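Local coordinates for methyltransferase-like protein 13 (Homo sapiens, PDB 5WCJ) that methylates elongation factor eEF1A at its N-terminal glycine, using S-adenosylmethionine, through the C-terminal domain present here, while its N-terminal domain dimethylates a lysine of eEF1A, at residues C20-A25 with E194-L199; A71-P76 with V96-G101; V142-L147 with K180-L185. All coordinates share one frame; numbering follows the deposited sequence.

Contact 1. Residues C20-A25 with E194-L199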
loop_
_atom_site.group_PDB
_atom_site.type_symbol
_atom_site.label_atom_id
_atom_site.label_comp_id
_atom_site.label_asym_id
_atom_site.label_seq_id
_atom_site.Cartn_x
_atom_site.Cartn_y
_atom_site.Cartn_z
ATOM N N CYS A 20 -0.406 5.968 12.892
ATOM C CA CYS A 20 -0.005 4.845 13.759
ATOM C C CYS A 20 1.316 4.242 13.274
ATOM O O CYS A 20 1.764 4.496 12.132
ATOM C CB CYS A 20 -1.084 3.762 13.829
ATOM S SG CYS A 20 -1.178 2.630 12.422
ATOM N N GLU A 21 1.930 3.444 14.138
ATOM C CA GLU A 21 3.284 2.963 13.882
ATOM C C GLU A 21 3.376 2.039 12.674
ATOM O O GLU A 21 4.323 2.164 11.915
ATOM C CB GLU A 21 3.903 2.303 15.128
ATOM C CG GLU A 21 4.374 3.297 16.174
ATOM C CD GLU A 21 5.480 4.221 15.668
ATOM O OE1 GLU A 21 6.577 3.730 15.316
ATOM O OE2 GLU A 21 5.255 5.449 15.625
ATOM N N HIS A 22 2.404 1.147 12.463
ATOM C CA HIS A 22 2.511 0.266 11.296
ATOM C C HIS A 22 2.241 1.039 10.008
ATOM O O HIS A 22 2.858 0.748 8.985
ATOM C CB HIS A 22 1.739 -1.049 11.438
ATOM C CG HIS A 22 0.290 -0.986 11.063
ATOM N ND1 HIS A 22 -0.704 -0.735 11.984
ATOM C CD2 HIS A 22 -0.337 -1.235 9.890
ATOM C CE1 HIS A 22 -1.880 -0.779 11.379
ATOM N NE2 HIS A 22 -1.687 -1.085 10.108
ATOM N N HIS A 23 1.397 2.067 10.068
ATOM C CA HIS A 23 1.218 2.935 8.884
ATOM C C HIS A 23 2.460 3.703 8.495
ATOM O O HIS A 23 2.806 3.755 7.309
ATOM C CB HIS A 23 0.009 3.855 9.042
ATOM C CG HIS A 23 -1.294 3.142 8.902
ATOM N ND1 HIS A 23 -2.479 3.666 9.365
ATOM C CD2 HIS A 23 -1.601 1.938 8.350
ATOM C CE1 HIS A 23 -3.463 2.823 9.097
ATOM N NE2 HIS A 23 -2.957 1.761 8.491
ATOM N N LYS A 24 3.147 4.294 9.476
ATOM C CA LYS A 24 4.437 4.952 9.214
ATOM C C LYS A 24 5.444 4.018 8.546
ATOM O O LYS A 24 6.134 4.403 7.604
ATOM C CB LYS A 24 5.045 5.472 10.517
ATOM C CG LYS A 24 4.288 6.621 11.159
ATOM C CD LYS A 24 4.879 6.925 12.527
ATOM C CE LYS A 24 4.256 8.163 13.152
ATOM N NZ LYS A 24 4.316 8.090 14.641
ATOM N N ALA A 25 5.519 2.787 9.030
ATOM C CA ALA A 25 6.379 1.761 8.407
ATOM C C ALA A 25 5.984 1.408 6.970
ATOM O O ALA A 25 6.858 1.219 6.119
ATOM C CB ALA A 25 6.388 0.513 9.265
ATOM N N GLU A 194 4.438 -3.959 18.963
ATOM C CA GLU A 194 3.334 -4.746 18.401
ATOM C C GLU A 194 3.833 -5.941 17.622
ATOM O O GLU A 194 5.004 -6.021 17.267
ATOM C CB GLU A 194 2.378 -3.875 17.585
ATOM C CG GLU A 194 2.983 -3.150 16.408
ATOM C CD GLU A 194 1.999 -2.171 15.767
ATOM O OE1 GLU A 194 1.535 -2.435 14.638
ATOM O OE2 GLU A 194 1.680 -1.132 16.396
ATOM N N VAL A 195 2.940 -6.904 17.407
ATOM C CA VAL A 195 3.299 -8.159 16.739
ATOM C C VAL A 195 3.443 -8.028 15.190
ATOM O O VAL A 195 4.114 -8.827 14.553
ATOM C CB VAL A 195 2.274 -9.270 17.113
ATOM C CG1 VAL A 195 0.909 -9.018 16.494
ATOM C CG2 VAL A 195 2.809 -10.649 16.765
ATOM N N ASN A 196 2.796 -7.022 14.626
ATOM C CA ASN A 196 2.769 -6.758 13.167
ATOM C C ASN A 196 4.152 -6.674 12.592
ATOM O O ASN A 196 5.061 -6.101 13.222
ATOM C CB ASN A 196 2.087 -5.408 12.876
ATOM C CG ASN A 196 0.687 -5.338 13.408
ATOM O OD1 ASN A 196 0.473 -5.507 14.617
ATOM N ND2 ASN A 196 -0.285 -5.125 12.523
ATOM N N GLU A 197 4.338 -7.234 11.413
ATOM C CA GLU A 197 5.500 -6.885 10.646
ATOM C C GLU A 197 5.122 -6.451 9.236
ATOM O O GLU A 197 4.103 -6.878 8.693
ATOM C CB GLU A 197 6.513 -7.999 10.646
ATOM C CG GLU A 197 6.159 -9.230 9.889
ATOM C CD GLU A 197 7.150 -10.350 10.190
ATOM O OE1 GLU A 197 7.329 -10.701 11.396
ATOM O OE2 GLU A 197 7.734 -10.874 9.222
ATOM N N ILE A 198 5.947 -5.588 8.665
ATOM C CA ILE A 198 5.689 -5.060 7.341
ATOM C C ILE A 198 6.664 -5.736 6.406
ATOM O O ILE A 198 7.876 -5.763 6.665
ATOM C CB ILE A 198 5.814 -3.513 7.254
ATOM C CG1 ILE A 198 4.909 -2.820 8.279
ATOM C CG2 ILE A 198 5.539 -3.063 5.825
ATOM C CD1 ILE A 198 3.452 -3.262 8.266
ATOM N N LEU A 199 6.130 -6.330 5.336
ATOM C CA LEU A 199 6.926 -6.914 4.312
ATOM C C LEU A 199 6.925 -5.995 3.102
ATOM O O LEU A 199 5.886 -5.511 2.677
ATOM C CB LEU A 199 6.385 -8.269 3.895
ATOM C CG LEU A 199 6.032 -9.232 5.036
ATOM C CD1 LEU A 199 5.552 -10.548 4.441
ATOM C CD2 LEU A 199 7.190 -9.468 5.945
#
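The imidazole of His-22 lies beside the carboxylate of Glu-194, with Asn-196 ND2 over one face of its ring. Glu-194 OE1 comes to 3.5 Å from His-22 CB. It approaches the ring obliquely, and the ring and carboxylate planes are turned 52° apart. This is a close packing approach, not a hydrogen bond. Asn-196 ND2 is 4.4 Å from His-22 CG. Its own hydrogen bond goes to Asn-163 OD1. A first torsion of 85° puts CG of His-22 between the backbone N and the carbonyl carbon, and from there the ring turns one face to Asn-196 ND2. His-22 NE2 bonds to Asp-124 OD1, which anchors the far end of the imidazole. His-23 NE2 bonds to the other oxygen of Asp-124, so neighbouring histidines grip one carboxylate. The apolar pair lies further along the helix, where Ala-25 CB and Ile-198 CG1 are 3.8 Å apart. Ile-198 CD1 packs on a backbone oxygen, His-22 O, at 4.1 Å. The side chain of His-22 is about 5 Å from the bound S-adenosylhomocysteine. The first turn of helix 21-28, which Cys-20 caps through its SG, thus lies against strand 197-202, which hydrogen-bonds between strands 158-164 and 185-190.

Contact 2. Residues A71-P76 with V96-G101. With SAH (S-adenosyl-L-homocysteine), chain F.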
loop_
_atom_site.group_PDB
_atom_site.type_symbol
_atom_site.label_atom_id
_atom_site.label_comp_id
_atom_site.label_asym_id
_atom_site.label_seq_id
_atom_site.Cartn_x
_atom_site.Cartn_y
_atom_site.Cartn_z
ATOM N N ALA A 71 -8.484 2.743 -3.601
ATOM C CA ALA A 71 -8.637 2.069 -2.320
ATOM C C ALA A 71 -9.776 1.066 -2.449
ATOM O O ALA A 71 -10.838 1.395 -2.983
ATOM C CB ALA A 71 -8.922 3.065 -1.223
ATOM N N VAL A 72 -9.543 -0.159 -2.005
ATOM C CA VAL A 72 -10.564 -1.200 -2.060
ATOM C C VAL A 72 -10.944 -1.601 -0.639
ATOM O O VAL A 72 -10.087 -1.875 0.177
ATOM C CB VAL A 72 -10.061 -2.404 -2.868
ATOM C CG1 VAL A 72 -11.149 -3.459 -2.980
ATOM C CG2 VAL A 72 -9.586 -1.940 -4.230
ATOM N N GLU A 73 -12.230 -1.584 -0.324
ATOM C CA GLU A 73 -12.705 -1.816 1.019
ATOM C C GLU A 73 -13.948 -2.709 0.944
ATOM O O GLU A 73 -14.868 -2.409 0.195
ATOM C CB GLU A 73 -13.056 -0.472 1.692
ATOM C CG GLU A 73 -13.810 -0.557 3.009
ATOM C CD GLU A 73 -13.144 -1.460 4.027
ATOM O OE1 GLU A 73 -11.899 -1.335 4.236
ATOM O OE2 GLU A 73 -13.853 -2.292 4.660
ATOM N N ILE A 74 -13.965 -3.773 1.729
ATOM C CA ILE A 74 -15.071 -4.768 1.634
ATOM C C ILE A 74 -16.368 -4.299 2.315
ATOM O O ILE A 74 -17.453 -4.679 1.876
ATOM C CB ILE A 74 -14.640 -6.134 2.193
ATOM C CG1 ILE A 74 -15.548 -7.252 1.672
ATOM C CG2 ILE A 74 -14.561 -6.156 3.700
ATOM C CD1 ILE A 74 -15.028 -8.625 2.089
ATOM N N ASP A 75 -16.247 -3.447 3.340
ATOM C CA ASP A 75 -17.348 -3.089 4.248
ATOM C C ASP A 75 -17.773 -1.645 3.985
ATOM O O ASP A 75 -17.019 -0.715 4.332
ATOM C CB ASP A 75 -16.886 -3.275 5.688
ATOM C CG ASP A 75 -17.984 -3.007 6.733
ATOM O OD1 ASP A 75 -19.110 -2.596 6.383
ATOM O OD2 ASP A 75 -17.679 -3.187 7.935
ATOM N N PRO A 76 -18.952 -1.430 3.383
ATOM C CA PRO A 76 -19.389 -0.043 3.092
ATOM C C PRO A 76 -19.517 0.835 4.345
ATOM O O PRO A 76 -19.427 2.053 4.224
ATOM C CB PRO A 76 -20.766 -0.221 2.413
ATOM C CG PRO A 76 -21.239 -1.532 2.911
ATOM C CD PRO A 76 -20.030 -2.405 3.103
ATOM N N VAL A 96 -12.569 5.140 -3.982
ATOM C CA VAL A 96 -12.801 3.974 -3.143
ATOM C C VAL A 96 -13.781 3.057 -3.860
ATOM O O VAL A 96 -14.805 3.502 -4.375
ATOM C CB VAL A 96 -13.292 4.337 -1.741
ATOM C CG1 VAL A 96 -13.555 3.078 -0.902
ATOM C CG2 VAL A 96 -12.250 5.187 -1.030
ATOM N N HIS A 97 -13.422 1.786 -3.927
ATOM C CA HIS A 97 -14.276 0.754 -4.507
ATOM C C HIS A 97 -14.707 -0.185 -3.385
ATOM O O HIS A 97 -13.867 -0.671 -2.616
ATOM C CB HIS A 97 -13.503 0.015 -5.566
ATOM C CG HIS A 97 -12.978 0.895 -6.656
ATOM N ND1 HIS A 97 -11.768 1.559 -6.563
ATOM C CD2 HIS A 97 -13.502 1.235 -7.857
ATOM C CE1 HIS A 97 -11.573 2.265 -7.666
ATOM N NE2 HIS A 97 -12.613 2.092 -8.462
ATOM N N ILE A 98 -16.009 -0.444 -3.276
ATOM C CA ILE A 98 -16.535 -1.351 -2.274
ATOM C C ILE A 98 -16.555 -2.737 -2.904
ATOM O O ILE A 98 -17.347 -2.991 -3.794
ATOM C CB ILE A 98 -17.924 -0.933 -1.748
ATOM C CG1 ILE A 98 -17.853 0.467 -1.113
ATOM C CG2 ILE A 98 -18.424 -1.930 -0.703
ATOM C CD1 ILE A 98 -16.851 0.594 0.041
ATOM N N ALA A 99 -15.647 -3.590 -2.436
ATOM C CA ALA A 99 -15.402 -4.910 -3.009
ATOM C C ALA A 99 -14.462 -5.688 -2.104
ATOM O O ALA A 99 -13.702 -5.108 -1.288
ATOM C CB ALA A 99 -14.807 -4.785 -4.407
ATOM N N ASP A 100 -14.516 -7.009 -2.225
ATOM C CA ASP A 100 -13.490 -7.874 -1.659
ATOM C C ASP A 100 -12.244 -7.611 -2.490
ATOM O O ASP A 100 -12.299 -7.675 -3.711
ATOM C CB ASP A 100 -13.947 -9.332 -1.813
ATOM C CG ASP A 100 -13.036 -10.336 -1.140
ATOM O OD1 ASP A 100 -11.808 -10.094 -0.898
ATOM O OD2 ASP A 100 -13.569 -11.442 -0.875
ATOM N N GLY A 101 -11.119 -7.288 -1.855
ATOM C CA GLY A 101 -9.860 -7.072 -2.602
ATOM C C GLY A 101 -9.444 -8.260 -3.500
ATOM O O GLY A 101 -8.821 -8.064 -4.524
HETATM C CG SAH F . -6.880 -1.494 8.730
HETATM S SD SAH F . -8.499 -2.181 9.178
HETATM C "C5'" SAH F . -8.685 -3.589 8.053
HETATM C "C4'" SAH F . -9.585 -3.174 6.906
HETATM O "O4'" SAH F . -9.627 -4.253 5.940
HETATM C "C3'" SAH F . -11.042 -2.917 7.335
HETATM O "O3'" SAH F . -11.504 -1.696 6.767
HETATM C "C2'" SAH F . -11.789 -4.120 6.747
HETATM O "O2'" SAH F . -13.145 -3.897 6.376
HETATM C "C1'" SAH F . -10.959 -4.342 5.490
HETATM N N9 SAH F . -11.123 -5.647 4.856
HETATM C C8 SAH F . -11.257 -6.863 5.478
HETATM N N7 SAH F . -11.308 -7.882 4.653
HETATM C C5 SAH F . -11.199 -7.296 3.404
HETATM C C6 SAH F . -11.166 -7.832 2.106
HETATM N N6 SAH F . -11.234 -9.162 1.839
HETATM N N1 SAH F . -11.062 -6.970 1.074
HETATM C C2 SAH F . -11.002 -5.652 1.328
HETATM N N3 SAH F . -11.003 -5.030 2.512
HETATM C C4 SAH F . -11.098 -5.915 3.516
#
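Val-72 CG1 packs on Ala-99 CB at 4.1 Å and also touches Gly-101 CA, both in the turn that follows strand 94-98. On the other face of the sheet Ala-71 CB meets Val-96 CG2, joining neighbouring parallel strands of a Rossmann-like methyltransferase fold. Helix 76-85 links the strands in a beta-alpha-beta crossover. Further along, Ile-98 reaches Pro-76, the first residue of that helix, with CG2 against the proline CD. The backbones are tied by His-97 N to Ala-71 O, Glu-73 N to His-97 O, and Ala-99 N to Glu-73 O. The last donor stands 48° out of the carbonyl plane.

The strand ends carry the cofactor site. Ile-74 lays CG2 on the adenine, 3.5 Å from SAH C4. Its CG1 is anti to the backbone N (chi1 -160°), which sends CD1 toward SAH C6 and N6. Glu-73 receives both ribose hydroxyls, SAH O3' on OE1 at 2.6 Å and SAH O2' on OE2. Leu-51 N also bonds OE1, and Asp-75 N bonds OE2 from the anti side, so the carboxylate is fixed from several directions. A glutamine here would probably leave one ribose hydroxyl without its acceptor and lose the negative charge that both hydroxyls meet. At the adenine edge, SAH N6 donates to Asp-100 OD1 at 2.9 Å. Gly-101 N gives SAH N1 an almost straight bond of 2.9 Å, with 178° at the hydrogen.

Contact 3. Residues V142-L147 with K180-L185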
loop_
_atom_site.group_PDB
_atom_site.type_symbol
_atom_site.label_atom_id
_atom_site.label_comp_id
_atom_site.label_asym_id
_atom_site.label_seq_id
_atom_site.Cartn_x
_atom_site.Cartn_y
_atom_site.Cartn_z
ATOM N N VAL A 142 -2.239 -14.133 0.233
ATOM C CA VAL A 142 -0.816 -14.517 0.098
ATOM C C VAL A 142 -0.579 -15.934 -0.485
ATOM O O VAL A 142 0.530 -16.459 -0.470
ATOM C CB VAL A 142 -0.085 -14.308 1.423
ATOM C CG1 VAL A 142 -0.067 -12.819 1.772
ATOM C CG2 VAL A 142 -0.692 -15.103 2.572
ATOM N N GLU A 143 -1.629 -16.514 -1.035
ATOM C CA GLU A 143 -1.555 -17.774 -1.739
ATOM C C GLU A 143 -0.929 -17.524 -3.106
ATOM O O GLU A 143 -1.138 -16.490 -3.755
ATOM C CB GLU A 143 -2.973 -18.344 -1.817
ATOM C CG GLU A 143 -3.118 -19.700 -2.486
ATOM C CD GLU A 143 -3.278 -19.593 -3.971
ATOM O OE1 GLU A 143 -3.836 -18.578 -4.437
ATOM O OE2 GLU A 143 -2.816 -20.516 -4.698
ATOM N N GLN A 144 -0.078 -18.445 -3.532
ATOM C CA GLN A 144 0.770 -18.178 -4.692
ATOM C C GLN A 144 0.039 -17.866 -5.993
ATOM O O GLN A 144 0.493 -17.002 -6.719
ATOM C CB GLN A 144 1.810 -19.307 -4.897
ATOM C CG GLN A 144 3.005 -19.189 -3.945
ATOM C CD GLN A 144 4.137 -20.127 -4.323
ATOM O OE1 GLN A 144 4.666 -20.060 -5.436
ATOM N NE2 GLN A 144 4.513 -21.004 -3.402
ATOM N N SER A 145 -1.077 -18.530 -6.300
ATOM C CA SER A 145 -1.811 -18.201 -7.534
ATOM C C SER A 145 -2.411 -16.778 -7.493
ATOM O O SER A 145 -2.400 -16.088 -8.503
ATOM C CB SER A 145 -2.878 -19.248 -7.883
ATOM O OG SER A 145 -3.914 -19.291 -6.918
ATOM N N PHE A 146 -2.888 -16.343 -6.326
ATOM C CA PHE A 146 -3.313 -14.926 -6.174
ATOM C C PHE A 146 -2.131 -13.945 -6.263
ATOM O O PHE A 146 -2.231 -12.910 -6.905
ATOM C CB PHE A 146 -4.111 -14.725 -4.882
ATOM C CG PHE A 146 -4.661 -13.347 -4.758
ATOM C CD1 PHE A 146 -5.712 -12.925 -5.554
ATOM C CD2 PHE A 146 -4.039 -12.440 -3.921
ATOM C CE1 PHE A 146 -6.186 -11.614 -5.484
ATOM C CE2 PHE A 146 -4.497 -11.126 -3.847
ATOM C CZ PHE A 146 -5.559 -10.716 -4.625
ATOM N N LEU A 147 -1.009 -14.294 -5.663
ATOM C CA LEU A 147 0.201 -13.455 -5.712
ATOM C C LEU A 147 0.692 -13.221 -7.126
ATOM O O LEU A 147 1.211 -12.142 -7.424
ATOM C CB LEU A 147 1.325 -14.025 -4.829
ATOM C CG LEU A 147 1.148 -13.928 -3.305
ATOM C CD1 LEU A 147 2.309 -14.574 -2.570
ATOM C CD2 LEU A 147 0.973 -12.493 -2.853
ATOM N N LYS A 180 8.316 -14.916 -1.243
ATOM C CA LYS A 180 9.652 -14.855 -1.837
ATOM C C LYS A 180 9.720 -15.588 -3.191
ATOM O O LYS A 180 10.427 -15.139 -4.091
ATOM C CB LYS A 180 10.712 -15.394 -0.854
ATOM C CG LYS A 180 12.125 -14.918 -1.165
ATOM C CD LYS A 180 13.120 -15.362 -0.104
ATOM N N ALA A 181 8.967 -16.676 -3.335
ATOM C CA ALA A 181 8.852 -17.389 -4.623
ATOM C C ALA A 181 8.363 -16.486 -5.761
ATOM O O ALA A 181 8.803 -16.618 -6.888
ATOM C CB ALA A 181 7.925 -18.583 -4.493
ATOM N N VAL A 182 7.447 -15.570 -5.456
ATOM C CA VAL A 182 6.892 -14.657 -6.455
ATOM C C VAL A 182 7.612 -13.313 -6.469
ATOM O O VAL A 182 7.767 -12.741 -7.548
ATOM C CB VAL A 182 5.376 -14.468 -6.217
ATOM C CG1 VAL A 182 4.760 -13.520 -7.256
ATOM C CG2 VAL A 182 4.666 -15.819 -6.230
ATOM N N PHE A 183 8.060 -12.823 -5.292
ATOM C CA PHE A 183 8.779 -11.559 -5.146
ATOM C C PHE A 183 10.140 -11.826 -4.511
ATOM O O PHE A 183 10.283 -11.810 -3.275
ATOM C CB PHE A 183 7.986 -10.564 -4.298
ATOM C CG PHE A 183 6.647 -10.214 -4.874
ATOM C CD1 PHE A 183 6.517 -9.166 -5.781
ATOM C CD2 PHE A 183 5.528 -10.928 -4.523
ATOM C CE1 PHE A 183 5.281 -8.848 -6.330
ATOM C CE2 PHE A 183 4.287 -10.620 -5.056
ATOM C CZ PHE A 183 4.160 -9.580 -5.961
ATOM N N PRO A 184 11.159 -12.070 -5.346
ATOM C CA PRO A 184 12.411 -12.574 -4.752
ATOM C C PRO A 184 13.218 -11.573 -3.914
ATOM O O PRO A 184 14.066 -11.983 -3.124
ATOM C CB PRO A 184 13.205 -13.125 -5.952
ATOM C CG PRO A 184 12.464 -12.743 -7.181
ATOM C CD PRO A 184 11.102 -12.225 -6.815
ATOM N N LEU A 185 12.945 -10.282 -4.035
ATOM C CA LEU A 185 13.569 -9.310 -3.160
ATOM C C LEU A 185 12.563 -8.989 -2.051
ATOM O O LEU A 185 11.507 -8.423 -2.344
ATOM C CB LEU A 185 13.929 -8.080 -3.960
ATOM C CG LEU A 185 14.626 -6.948 -3.217
ATOM C CD1 LEU A 185 15.912 -7.443 -2.589
ATOM C CD2 LEU A 185 14.891 -5.770 -4.137
#
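The Phe-183 ring meets the carbonyl O of Leu-147 obliquely, with CE2 4.2 Å from that oxygen. Leu-147 CD2 also comes to 4.4 Å from Phe-183 CE2. Away from this contact the ring meets that of Phe-160, their planes at about 40°, and it touches Cys-201 of strand 197-202. The other flat group is the amide of Gln-144. Its chain is extended beyond CG and brings OE1 to 3.7 Å from Ala-181 CB, a plain packing contact between two exposed residues. Between the two lies the branched side chain of Val-182, which rests its two methyls on Leu-147. Its CG2 packs on Leu-147 CB at 4.0 Å, and its CG1 lies 3.8 Å from Leu-147 O. With CG1 anti to the backbone N (chi1 -180°), CG1 faces the Leu-147 carbonyl and CG2 its CB. The Leu-147 side chain is about 13 Å from the bound S-adenosylhomocysteine. Helix 144-152 starts just before this leucine, with Glu-143 as its N-cap. The start of this helix therefore packs against the end of helix 169-182. This is helix-on-helix packing beside the central sheet, as in Rossmann-like methyltransferases.

How the contacts relate
Contacts 1 and 2 reach the same central sheet, contact 2 at one edge and contact 1 on the strand next to the other edge. Contact 2 pairs two of its parallel strands, whereas contact 1 sets a helix against strand 197-202. Their centres are 21 Å apart and their nearest atoms about 10 Å. Contact 3 joins two helices instead and is buried, while the other two are partly buried. The chemistry follows the place. Contact 2 is held by backbone hydrogen bonds and ends in polar groups that bind the cofactor. Contact 1 mixes polar side chains with one apolar pair, while contact 3 is mainly apolar. Contacts 2 and 3 touch where Gly-101 O packs 4.2 Å from Phe-146 CZ.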